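Local coordinates for protein Ifi204 (Mus musculus domesticus, PDB 5YZW) that senses DNA as an interferon-inducible PYHIN-family protein, probably recognising it through HIN domains such as HINb, at residues Val37-Thr41 with Glu42-Val46; Ala104-Ile108 with Ser109-Ser113; Val158-Glu161 with Pro162-Leu166. All coordinates share one frame; numbering follows the deposited sequence.

Interaction 1 (Val37-Thr41 with Glu42-Val46); sequences VATET and EFFRV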
ATOM      1  N   VAL A  37      -3.333  -8.912   2.719  1.00 43.85           N
ATOM      2  CA  VAL A  37      -4.040 -10.128   3.134  1.00 40.55           C
ATOM      3  C   VAL A  37      -3.253 -11.332   2.636  1.00 47.10           C
ATOM      4  O   VAL A  37      -2.336 -11.205   1.824  1.00 42.36           O
ATOM      5  CB  VAL A  37      -5.496 -10.208   2.626  1.00 34.89           C
ATOM      6  CG1 VAL A  37      -6.319  -9.022   3.096  1.00 35.65           C
ATOM      7  CG2 VAL A  37      -5.557 -10.382   1.105  1.00 35.12           C
ATOM      8  N   ALA A  38      -3.628 -12.518   3.128  1.00 43.02           N
ATOM      9  CA  ALA A  38      -2.864 -13.714   2.791  1.00 47.27           C
ATOM     10  C   ALA A  38      -3.756 -14.944   2.756  1.00 45.52           C
ATOM     11  O   ALA A  38      -4.597 -15.131   3.640  1.00 43.70           O
ATOM     12  CB  ALA A  38      -1.730 -13.952   3.791  1.00 42.86           C
ATOM     13  N   THR A  39      -3.566 -15.776   1.730  1.00 46.97           N
ATOM     14  CA  THR A  39      -3.955 -17.184   1.797  1.00 44.66           C
ATOM     15  C   THR A  39      -2.876 -17.922   2.575  1.00 50.13           C
ATOM     16  O   THR A  39      -1.944 -17.314   3.103  1.00 44.93           O
ATOM     17  CB  THR A  39      -4.132 -17.791   0.412  1.00 47.77           C
ATOM     18  OG1 THR A  39      -2.878 -17.773  -0.276  1.00 48.74           O
ATOM     19  CG2 THR A  39      -5.194 -17.053  -0.405  1.00 46.77           C
ATOM     20  N   GLU A  40      -2.968 -19.251   2.648  1.00 44.10           N
ATOM     21  CA  GLU A  40      -1.910 -20.006   3.310  1.00 49.79           C
ATOM     22  C   GLU A  40      -0.581 -19.981   2.550  1.00 53.02           C
ATOM     23  O   GLU A  40       0.469 -20.198   3.167  1.00 58.14           O
ATOM     24  CB  GLU A  40      -2.371 -21.456   3.531  1.00 56.39           C
ATOM     25  CG  GLU A  40      -3.729 -21.511   4.230  1.00 68.53           C
ATOM     26  CD  GLU A  40      -3.992 -22.824   4.976  1.00 88.22           C
ATOM     27  OE1 GLU A  40      -3.372 -23.065   6.040  1.00 93.92           O
ATOM     28  OE2 GLU A  40      -4.845 -23.604   4.499  1.00 89.54           O
ATOM     29  N   THR A  41      -0.577 -19.690   1.243  1.00 51.66           N
ATOM     30  CA  THR A  41       0.678 -19.690   0.491  1.00 47.86           C
ATOM     31  C   THR A  41       1.050 -18.370  -0.189  1.00 54.01           C
ATOM     32  O   THR A  41       2.195 -18.237  -0.638  1.00 54.98           O
ATOM     33  CB  THR A  41       0.660 -20.798  -0.573  1.00 54.82           C
ATOM     34  OG1 THR A  41      -0.391 -20.548  -1.512  1.00 58.23           O
ATOM     35  CG2 THR A  41       0.434 -22.157   0.071  1.00 55.27           C
ATOM     36  N   GLU A  42       0.144 -17.399  -0.286  1.00 50.92           N
ATOM     37  CA  GLU A  42       0.422 -16.163  -1.016  1.00 56.04           C
ATOM     38  C   GLU A  42      -0.132 -14.972  -0.246  1.00 44.30           C
ATOM     39  O   GLU A  42      -1.041 -15.108   0.570  1.00 47.00           O
ATOM     40  CB  GLU A  42      -0.202 -16.166  -2.413  1.00 51.40           C
ATOM     41  CG  GLU A  42       0.365 -17.167  -3.393  1.00 53.67           C
ATOM     42  CD  GLU A  42      -0.403 -17.153  -4.693  1.00 56.01           C
ATOM     43  OE1 GLU A  42      -1.576 -17.614  -4.694  1.00 51.14           O
ATOM     44  OE2 GLU A  42       0.153 -16.660  -5.702  1.00 49.15           O
ATOM     45  N   PHE A  43       0.421 -13.790  -0.507  1.00 48.37           N
ATOM     46  CA  PHE A  43      -0.153 -12.576   0.049  1.00 42.59           C
ATOM     47  C   PHE A  43      -0.546 -11.636  -1.077  1.00 45.40           C
ATOM     48  O   PHE A  43       0.018 -11.676  -2.171  1.00 42.63           O
ATOM     49  CB  PHE A  43       0.782 -11.884   1.040  1.00 43.64           C
ATOM     50  CG  PHE A  43       1.973 -11.201   0.420  1.00 46.32           C
ATOM     51  CD1 PHE A  43       3.157 -11.891   0.222  1.00 53.23           C
ATOM     52  CD2 PHE A  43       1.929  -9.851   0.102  1.00 52.69           C
ATOM     53  CE1 PHE A  43       4.265 -11.260  -0.324  1.00 52.10           C
ATOM     54  CE2 PHE A  43       3.041  -9.212  -0.450  1.00 51.08           C
ATOM     55  CZ  PHE A  43       4.205  -9.923  -0.657  1.00 53.13           C
ATOM     56  N   PHE A  44      -1.543 -10.816  -0.806  1.00 42.03           N
ATOM     57  CA  PHE A  44      -2.116  -9.941  -1.814  1.00 41.65           C
ATOM     58  C   PHE A  44      -2.239  -8.540  -1.253  1.00 44.26           C
ATOM     59  O   PHE A  44      -2.576  -8.355  -0.075  1.00 36.25           O
ATOM     60  CB  PHE A  44      -3.487 -10.443  -2.275  1.00 44.75           C
ATOM     61  CG  PHE A  44      -3.451 -11.839  -2.862  1.00 41.21           C
ATOM     62  CD1 PHE A  44      -3.572 -12.953  -2.059  1.00 40.06           C
ATOM     63  CD2 PHE A  44      -3.228 -12.017  -4.218  1.00 44.80           C
ATOM     64  CE1 PHE A  44      -3.524 -14.231  -2.606  1.00 49.07           C
ATOM     65  CE2 PHE A  44      -3.168 -13.286  -4.770  1.00 49.93           C
ATOM     66  CZ  PHE A  44      -3.328 -14.391  -3.967  1.00 44.39           C
ATOM     67  N   ARG A  45      -1.985  -7.551  -2.106  1.00 37.15           N
ATOM     68  CA  ARG A  45      -2.221  -6.159  -1.759  1.00 39.00           C
ATOM     69  C   ARG A  45      -3.583  -5.746  -2.297  1.00 38.00           C
ATOM     70  O   ARG A  45      -3.874  -5.950  -3.476  1.00 41.08           O
ATOM     71  CB  ARG A  45      -1.095  -5.282  -2.315  1.00 44.28           C
ATOM     72  CG  ARG A  45       0.070  -5.223  -1.368  1.00 52.53           C
ATOM     73  CD  ARG A  45       1.374  -4.833  -2.068  1.00 61.50           C
ATOM     74  NE  ARG A  45       2.514  -4.971  -1.164  1.00 74.52           N
ATOM     75  CZ  ARG A  45       3.685  -4.366  -1.330  1.00 90.10           C
ATOM     76  NH1 ARG A  45       3.884  -3.567  -2.374  1.00 86.36           N
ATOM     77  NH2 ARG A  45       4.657  -4.558  -0.450  1.00100.23           N
ATOM     78  N   VAL A  46      -4.426  -5.211  -1.419  1.00 36.62           N
ATOM     79  CA  VAL A  46      -5.838  -4.983  -1.686  1.00 36.91           C
ATOM     80  C   VAL A  46      -6.123  -3.492  -1.634  1.00 41.30           C
ATOM     81  O   VAL A  46      -5.714  -2.809  -0.687  1.00 40.02           O
ATOM     82  CB  VAL A  46      -6.731  -5.719  -0.666  1.00 40.08           C
ATOM     83  CG1 VAL A  46      -8.212  -5.493  -0.989  1.00 39.11           C
ATOM     84  CG2 VAL A  46      -6.405  -7.206  -0.661  1.00 35.94           C
TER
HETATM   85  O   HOH W   1      -3.351 -18.560  -2.946  1.00 41.83           O
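Val37 and Phe44 grip each other through a hydrogen-bonded antiparallel pair in which each residue both gives and takes. Val37 N reaches Phe44 O at 2.9 Å, and Phe44 N reaches Val37 O at 2.8 Å. On the face that bears these two side chains, the packed end of the contact is diagonal: Val37 CG2 meets Val46 CG2 at 3.7 Å, the two branched chains crossing at about a right angle. Val13 of strand 11-25 and Ile77 of strand 74-77 continue this buried patch. On the other face Ala38 and Phe43 sit opposite one another as a non-hydrogen-bonded pair, and the Phe43 ring leads away to lie on helix 96-103.

Towards the turn the character changes from apolar to polar. Thr39 has two roles. Its methyl CG2 comes to the edge of the Phe44 ring, 3.9 Å from CE1, while Lys11 makes a cation-pi contact with the same ring. Its hydroxyl works in the turn: the torsion that holds Thr39 OG1 between its own backbone N and carbonyl carbon (chi1 63°) aims the oxygen to where it accepts Glu42 N at 3.0 Å. A weak, bent bond of 2.9 Å from Thr39 N to Glu42 O joins the same two residues through the backbone. On the solvent side, a water donates to Glu42 OE1 at 2.7 Å and also bonds Thr39 OG1, tying the exposed glutamate to the turn. A tight apolar base and a hydrated, threonine-braced tip thus make up this beta hairpin of strands 30-38 and 43-48, part of the first of the two OB-type barrels that build a HIN domain.

Interaction 2 (Ala104-Ile108 with Ser109-Ser113); sequences ATPKI and SYLFS
Pro106 and Leu111 clasp the start of helix 108-112 in a local contact at a helix N-terminus, placed where the chain leaves the segment between the two OB-type halves of the HIN domain and settles against strand 119-132. Lys107 is the N-cap, and the apolar touch between the residue before it and the fourth residue after it is a hydrophobic staple: Pro106 CB lies 3.8 Å from Leu111 CD2. Leu111 carries its CG beside its own backbone N (chi1 -71°), a torsion that lets the side chain reach back toward the proline and, with Ile108, rest on Tyr124 and Met147. Tyr110 adds a looser touch to the same proline, its CD2 standing 4.2 Å from Pro106 CB.

The backbone begins its helical pattern at once. Lys107 O accepts Leu111 N at 3.1 Å, and it also takes a weak bond from Tyr110 N at 2.8 Å. Two amides of the first turn are answered from outside the helix, Ile108 N by Asp142 OD2 and Ser109 N by Thr144 OG1. The side chain of Lys107 turns from the helix to a salt bridge with Asp143, so one short region of chain receives the cap residue and both amides that follow it. Further along, Ser113 OG donates to Tyr110 O at 2.8 Å, and Ser113 N uses that same carbonyl.

Phe112 meets Trp180 ring to ring, the planes about 30° apart, and its ring also lies against Ile108 one turn earlier. Ile108 CG2 touches this ring at Phe112 CZ, 3.5 Å away, while Ile108 O, itself bonded to Phe112 N, stands 3.6 Å above the ring plane, over its centre.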
ATOM      1  N   ALA A 104       7.463  -7.090   4.448  1.00 64.68           N
ATOM      2  CA  ALA A 104       8.848  -6.685   4.270  1.00 64.08           C
ATOM      3  C   ALA A 104       8.932  -5.386   3.483  1.00 66.87           C
ATOM      4  O   ALA A 104       8.137  -5.136   2.571  1.00 64.46           O
ATOM      5  CB  ALA A 104       9.646  -7.779   3.562  1.00 56.60           C
ATOM      6  N   THR A 105       9.892  -4.559   3.854  1.00 67.71           N
ATOM      7  CA  THR A 105      10.228  -3.357   3.112  1.00 59.47           C
ATOM      8  C   THR A 105      11.346  -3.666   2.128  1.00 63.47           C
ATOM      9  O   THR A 105      12.387  -4.203   2.534  1.00 69.00           O
ATOM     10  CB  THR A 105      10.659  -2.244   4.062  1.00 60.88           C
ATOM     11  OG1 THR A 105       9.503  -1.661   4.684  1.00 57.79           O
ATOM     12  CG2 THR A 105      11.415  -1.165   3.309  1.00 61.64           C
ATOM     13  N   PRO A 106      11.175  -3.386   0.836  1.00 54.77           N
ATOM     14  CA  PRO A 106      12.253  -3.657  -0.122  1.00 53.08           C
ATOM     15  C   PRO A 106      13.474  -2.794   0.179  1.00 57.94           C
ATOM     16  O   PRO A 106      13.350  -1.622   0.546  1.00 63.67           O
ATOM     17  CB  PRO A 106      11.634  -3.293  -1.484  1.00 49.25           C
ATOM     18  CG  PRO A 106      10.188  -3.006  -1.232  1.00 45.99           C
ATOM     19  CD  PRO A 106      10.023  -2.711   0.219  1.00 49.29           C
ATOM     20  N   LYS A 107      14.661  -3.383   0.045  1.00 64.86           N
ATOM     21  CA  LYS A 107      15.876  -2.587   0.204  1.00 70.07           C
ATOM     22  C   LYS A 107      16.055  -1.659  -0.997  1.00 62.01           C
ATOM     23  O   LYS A 107      15.715  -2.005  -2.133  1.00 60.16           O
ATOM     24  CB  LYS A 107      17.105  -3.482   0.394  1.00 76.38           C
ATOM     25  CG  LYS A 107      17.037  -4.356   1.655  1.00 75.58           C
ATOM     26  CD  LYS A 107      18.155  -4.051   2.636  1.00 74.90           C
ATOM     27  CE  LYS A 107      17.721  -4.279   4.084  1.00 72.99           C
ATOM     28  NZ  LYS A 107      18.867  -4.231   5.040  1.00 82.96           N
ATOM     29  N   ILE A 108      16.563  -0.456  -0.729  1.00 66.48           N
ATOM     30  CA  ILE A 108      16.686   0.559  -1.775  1.00 64.31           C
ATOM     31  C   ILE A 108      17.486   0.028  -2.958  1.00 63.00           C
ATOM     32  O   ILE A 108      17.110   0.236  -4.120  1.00 63.01           O
ATOM     33  CB  ILE A 108      17.301   1.843  -1.186  1.00 73.43           C
ATOM     34  CG1 ILE A 108      16.306   2.492  -0.219  1.00 69.18           C
ATOM     35  CG2 ILE A 108      17.750   2.807  -2.290  1.00 66.73           C
ATOM     36  CD1 ILE A 108      16.567   3.947   0.061  1.00 72.71           C
ATOM     37  N   SER A 109      18.585  -0.687  -2.687  1.00 71.24           N
ATOM     38  CA  SER A 109      19.387  -1.246  -3.772  1.00 72.58           C
ATOM     39  C   SER A 109      18.560  -2.189  -4.626  1.00 69.10           C
ATOM     40  O   SER A 109      18.741  -2.252  -5.846  1.00 72.06           O
ATOM     41  CB  SER A 109      20.612  -1.977  -3.219  1.00 75.65           C
ATOM     42  OG  SER A 109      20.240  -2.951  -2.258  1.00 82.69           O
ATOM     43  N   TYR A 110      17.639  -2.926  -4.001  1.00 64.12           N
ATOM     44  CA  TYR A 110      16.791  -3.840  -4.757  1.00 60.71           C
ATOM     45  C   TYR A 110      15.806  -3.088  -5.639  1.00 66.40           C
ATOM     46  O   TYR A 110      15.443  -3.574  -6.717  1.00 64.12           O
ATOM     47  CB  TYR A 110      16.042  -4.775  -3.805  1.00 63.46           C
ATOM     48  CG  TYR A 110      15.073  -5.692  -4.495  1.00 65.64           C
ATOM     49  CD1 TYR A 110      15.516  -6.812  -5.187  1.00 70.68           C
ATOM     50  CD2 TYR A 110      13.717  -5.440  -4.465  1.00 63.92           C
ATOM     51  CE1 TYR A 110      14.625  -7.654  -5.823  1.00 67.35           C
ATOM     52  CE2 TYR A 110      12.821  -6.275  -5.101  1.00 59.77           C
ATOM     53  CZ  TYR A 110      13.279  -7.381  -5.777  1.00 68.11           C
ATOM     54  OH  TYR A 110      12.380  -8.219  -6.410  1.00 77.91           O
ATOM     55  N   LEU A 111      15.360  -1.908  -5.198  1.00 64.94           N
ATOM     56  CA  LEU A 111      14.467  -1.104  -6.023  1.00 56.26           C
ATOM     57  C   LEU A 111      15.157  -0.637  -7.296  1.00 54.42           C
ATOM     58  O   LEU A 111      14.497  -0.480  -8.331  1.00 56.85           O
ATOM     59  CB  LEU A 111      13.958   0.095  -5.238  1.00 51.11           C
ATOM     60  CG  LEU A 111      12.965  -0.206  -4.128  1.00 53.68           C
ATOM     61  CD1 LEU A 111      12.349   1.088  -3.635  1.00 58.24           C
ATOM     62  CD2 LEU A 111      11.882  -1.148  -4.635  1.00 51.18           C
ATOM     63  N   PHE A 112      16.478  -0.431  -7.249  1.00 63.80           N
ATOM     64  CA  PHE A 112      17.197   0.018  -8.438  1.00 66.67           C
ATOM     65  C   PHE A 112      17.142  -1.015  -9.557  1.00 68.80           C
ATOM     66  O   PHE A 112      17.251  -0.657 -10.735  1.00 68.52           O
ATOM     67  CB  PHE A 112      18.650   0.339  -8.088  1.00 61.33           C
ATOM     68  CG  PHE A 112      18.809   1.485  -7.128  1.00 65.08           C
ATOM     69  CD1 PHE A 112      17.804   2.425  -6.974  1.00 71.54           C
ATOM     70  CD2 PHE A 112      19.973   1.631  -6.388  1.00 70.36           C
ATOM     71  CE1 PHE A 112      17.950   3.487  -6.097  1.00 74.03           C
ATOM     72  CE2 PHE A 112      20.126   2.697  -5.508  1.00 74.63           C
ATOM     73  CZ  PHE A 112      19.116   3.624  -5.363  1.00 75.25           C
ATOM     74  N   SER A 113      16.975  -2.295  -9.216  1.00 72.81           N
ATOM     75  CA  SER A 113      16.903  -3.352 -10.216  1.00 72.28           C
ATOM     76  C   SER A 113      15.497  -3.554 -10.775  1.00 69.32           C
ATOM     77  O   SER A 113      15.340  -4.306 -11.745  1.00 71.79           O
ATOM     78  CB  SER A 113      17.413  -4.673  -9.626  1.00 77.16           C
ATOM     79  OG  SER A 113      16.490  -5.208  -8.691  1.00 85.63           O
TER

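Interaction 3 (Val158-Glu161 with Pro162-Leu166); sequences VRCE and PGSKL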
ATOM      1  N   VAL A 158       1.066  15.987   5.273  1.00 80.11           N
ATOM      2  CA  VAL A 158       1.518  15.056   6.301  1.00 77.80           C
ATOM      3  C   VAL A 158       2.741  15.665   6.977  1.00 85.30           C
ATOM      4  O   VAL A 158       3.814  15.752   6.375  1.00 87.12           O
ATOM      5  CB  VAL A 158       1.837  13.676   5.714  1.00 79.50           C
ATOM      6  CG1 VAL A 158       2.461  12.780   6.779  1.00 81.29           C
ATOM      7  CG2 VAL A 158       0.583  13.023   5.116  1.00 64.13           C
ATOM      8  N   ARG A 159       2.579  16.095   8.231  1.00 88.14           N
ATOM      9  CA  ARG A 159       3.689  16.662   8.989  1.00 90.59           C
ATOM     10  C   ARG A 159       4.820  15.648   9.074  1.00 90.10           C
ATOM     11  O   ARG A 159       4.698  14.616   9.738  1.00 80.33           O
ATOM     12  CB  ARG A 159       3.246  17.098  10.395  1.00 93.17           C
ATOM     13  CG  ARG A 159       4.182  18.120  11.054  1.00108.86           C
ATOM     14  CD  ARG A 159       3.675  18.623  12.410  1.00119.79           C
ATOM     15  NE  ARG A 159       4.118  19.996  12.672  1.00133.70           N
ATOM     16  CZ  ARG A 159       4.367  20.499  13.881  1.00141.89           C
ATOM     17  NH1 ARG A 159       4.218  19.747  14.963  1.00144.00           N
ATOM     18  NH2 ARG A 159       4.767  21.760  14.009  1.00144.59           N
ATOM     19  N   CYS A 160       5.915  15.920   8.377  1.00 90.64           N
ATOM     20  CA  CYS A 160       7.064  15.031   8.411  1.00 86.19           C
ATOM     21  C   CYS A 160       8.322  15.863   8.264  1.00 90.51           C
ATOM     22  O   CYS A 160       8.437  16.651   7.321  1.00 96.02           O
ATOM     23  CB  CYS A 160       6.997  13.982   7.304  1.00 74.06           C
ATOM     24  SG  CYS A 160       8.388  12.826   7.333  1.00 80.02           S
ATOM     25  N   GLU A 161       9.248  15.690   9.192  1.00 88.57           N
ATOM     26  CA  GLU A 161      10.544  16.334   9.122  1.00 90.84           C
ATOM     27  C   GLU A 161      11.643  15.283   9.226  1.00 90.57           C
ATOM     28  O   GLU A 161      11.376  14.130   9.596  1.00 81.43           O
ATOM     29  CB  GLU A 161      10.682  17.403  10.220  1.00 96.05           C
ATOM     30  CG  GLU A 161       9.499  18.367  10.260  1.00107.15           C
ATOM     31  CD  GLU A 161       9.701  19.576   9.352  1.00117.97           C
ATOM     32  OE1 GLU A 161      10.863  19.987   9.154  1.00125.27           O
ATOM     33  OE2 GLU A 161       8.703  20.108   8.818  1.00121.59           O
ATOM     34  N   PRO A 162      12.878  15.628   8.831  1.00 93.25           N
ATOM     35  CA  PRO A 162      13.979  14.656   8.909  1.00 90.76           C
ATOM     36  C   PRO A 162      14.108  14.057  10.302  1.00 94.64           C
ATOM     37  O   PRO A 162      13.852  14.716  11.310  1.00 99.57           O
ATOM     38  CB  PRO A 162      15.213  15.490   8.535  1.00 92.47           C
ATOM     39  CG  PRO A 162      14.679  16.514   7.596  1.00 86.47           C
ATOM     40  CD  PRO A 162      13.286  16.850   8.107  1.00 94.66           C
ATOM     41  N   GLY A 163      14.499  12.784  10.350  1.00 96.54           N
ATOM     42  CA  GLY A 163      14.474  12.019  11.576  1.00 98.39           C
ATOM     43  C   GLY A 163      13.217  11.204  11.785  1.00100.71           C
ATOM     44  O   GLY A 163      13.205  10.314  12.650  1.00 97.71           O
ATOM     45  N   SER A 164      12.158  11.482  11.034  1.00 98.58           N
ATOM     46  CA  SER A 164      10.945  10.687  11.117  1.00 94.55           C
ATOM     47  C   SER A 164      11.068   9.445  10.237  1.00 94.09           C
ATOM     48  O   SER A 164      11.847   9.403   9.276  1.00 91.14           O
ATOM     49  CB  SER A 164       9.730  11.516  10.702  1.00 84.28           C
ATOM     50  OG  SER A 164       9.552  12.620  11.572  1.00 86.24           O
ATOM     51  N   LYS A 165      10.301   8.416  10.591  1.00 93.74           N
ATOM     52  CA  LYS A 165      10.204   7.206   9.784  1.00 93.15           C
ATOM     53  C   LYS A 165       8.880   7.208   9.029  1.00 81.55           C
ATOM     54  O   LYS A 165       7.820   7.468   9.612  1.00 76.85           O
ATOM     55  CB  LYS A 165      10.330   5.942  10.636  1.00 98.80           C
ATOM     56  CG  LYS A 165      11.109   4.834   9.930  1.00100.89           C
ATOM     57  CD  LYS A 165      10.952   3.498  10.631  1.00102.20           C
ATOM     58  CE  LYS A 165      11.682   2.390   9.886  1.00 99.24           C
ATOM     59  NZ  LYS A 165      11.333   1.053  10.446  1.00 92.86           N
ATOM     60  N   LEU A 166       8.949   6.910   7.737  1.00 74.75           N
ATOM     61  CA  LEU A 166       7.846   7.098   6.809  1.00 73.17           C
ATOM     62  C   LEU A 166       7.344   5.754   6.302  1.00 69.46           C
ATOM     63  O   LEU A 166       8.122   4.959   5.762  1.00 69.95           O
ATOM     64  CB  LEU A 166       8.296   7.952   5.631  1.00 72.33           C
ATOM     65  CG  LEU A 166       7.724   9.355   5.584  1.00 76.95           C
ATOM     66  CD1 LEU A 166       8.094   9.968   4.253  1.00 79.69           C
ATOM     67  CD2 LEU A 166       6.230   9.296   5.779  1.00 76.86           C
TER
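Ser164 meets Glu161 twice at a single oxygen. Its backbone N donates to Glu161 O at 3.1 Å, the bond that closes a type II beta turn from Glu161 to Ser164, and its hydroxyl OG gives a second bond of 3.1 Å to the same Glu161 O. The hydroxyl can do so because its torsion places OG beside the backbone N (chi1 -62°); it approaches 22° from the carbonyl plane, whereas the amide lies in it. Pro162 and Gly163 form the corners; at the positive phi of Gly163 (94°) a CB would press on the preceding carbonyl oxygen, so glycine fits. Gly163 and Ser164 also bond Val126 of strand 119-132 through the backbone.

The acidic end of Glu161 has its partner elsewhere: OE2 forms a salt bridge with Lys129 NZ, and that ammonium group also donates to Cys160 O. Next to these polar bonds, Cys160 SG sits 3.9 Å from Ser164 CB and equally far from Leu166 CG, and Val192 packs on both Cys160 and Leu166.

With one carbonyl holding two donors and one lysine holding two acceptors, the turn is probably held mainly by polar bonds, Cys160 SG and Leu166 adding an apolar contact where the strand begins.

The three contacts follow one another along the chain without touching. Interaction 1 belongs to the first OB-type half of the HIN domain, and its Phe43 rests on helix 96-103, which runs directly into the chain of interaction 2; nearest atoms of the two are about 5 Å apart, their centres about 20 Å. Interactions 2 and 3 are also about 20 Å apart between centres and share strand 119-132: Thr105, Ile108 and Leu111 pack on Tyr124, to which Leu166 is bonded through the backbone. Interactions 1 and 3 lie on opposite sides of the chain's centre, about 29 Å between centres. Together they sample a hairpin, a helix start and a strand-entry turn.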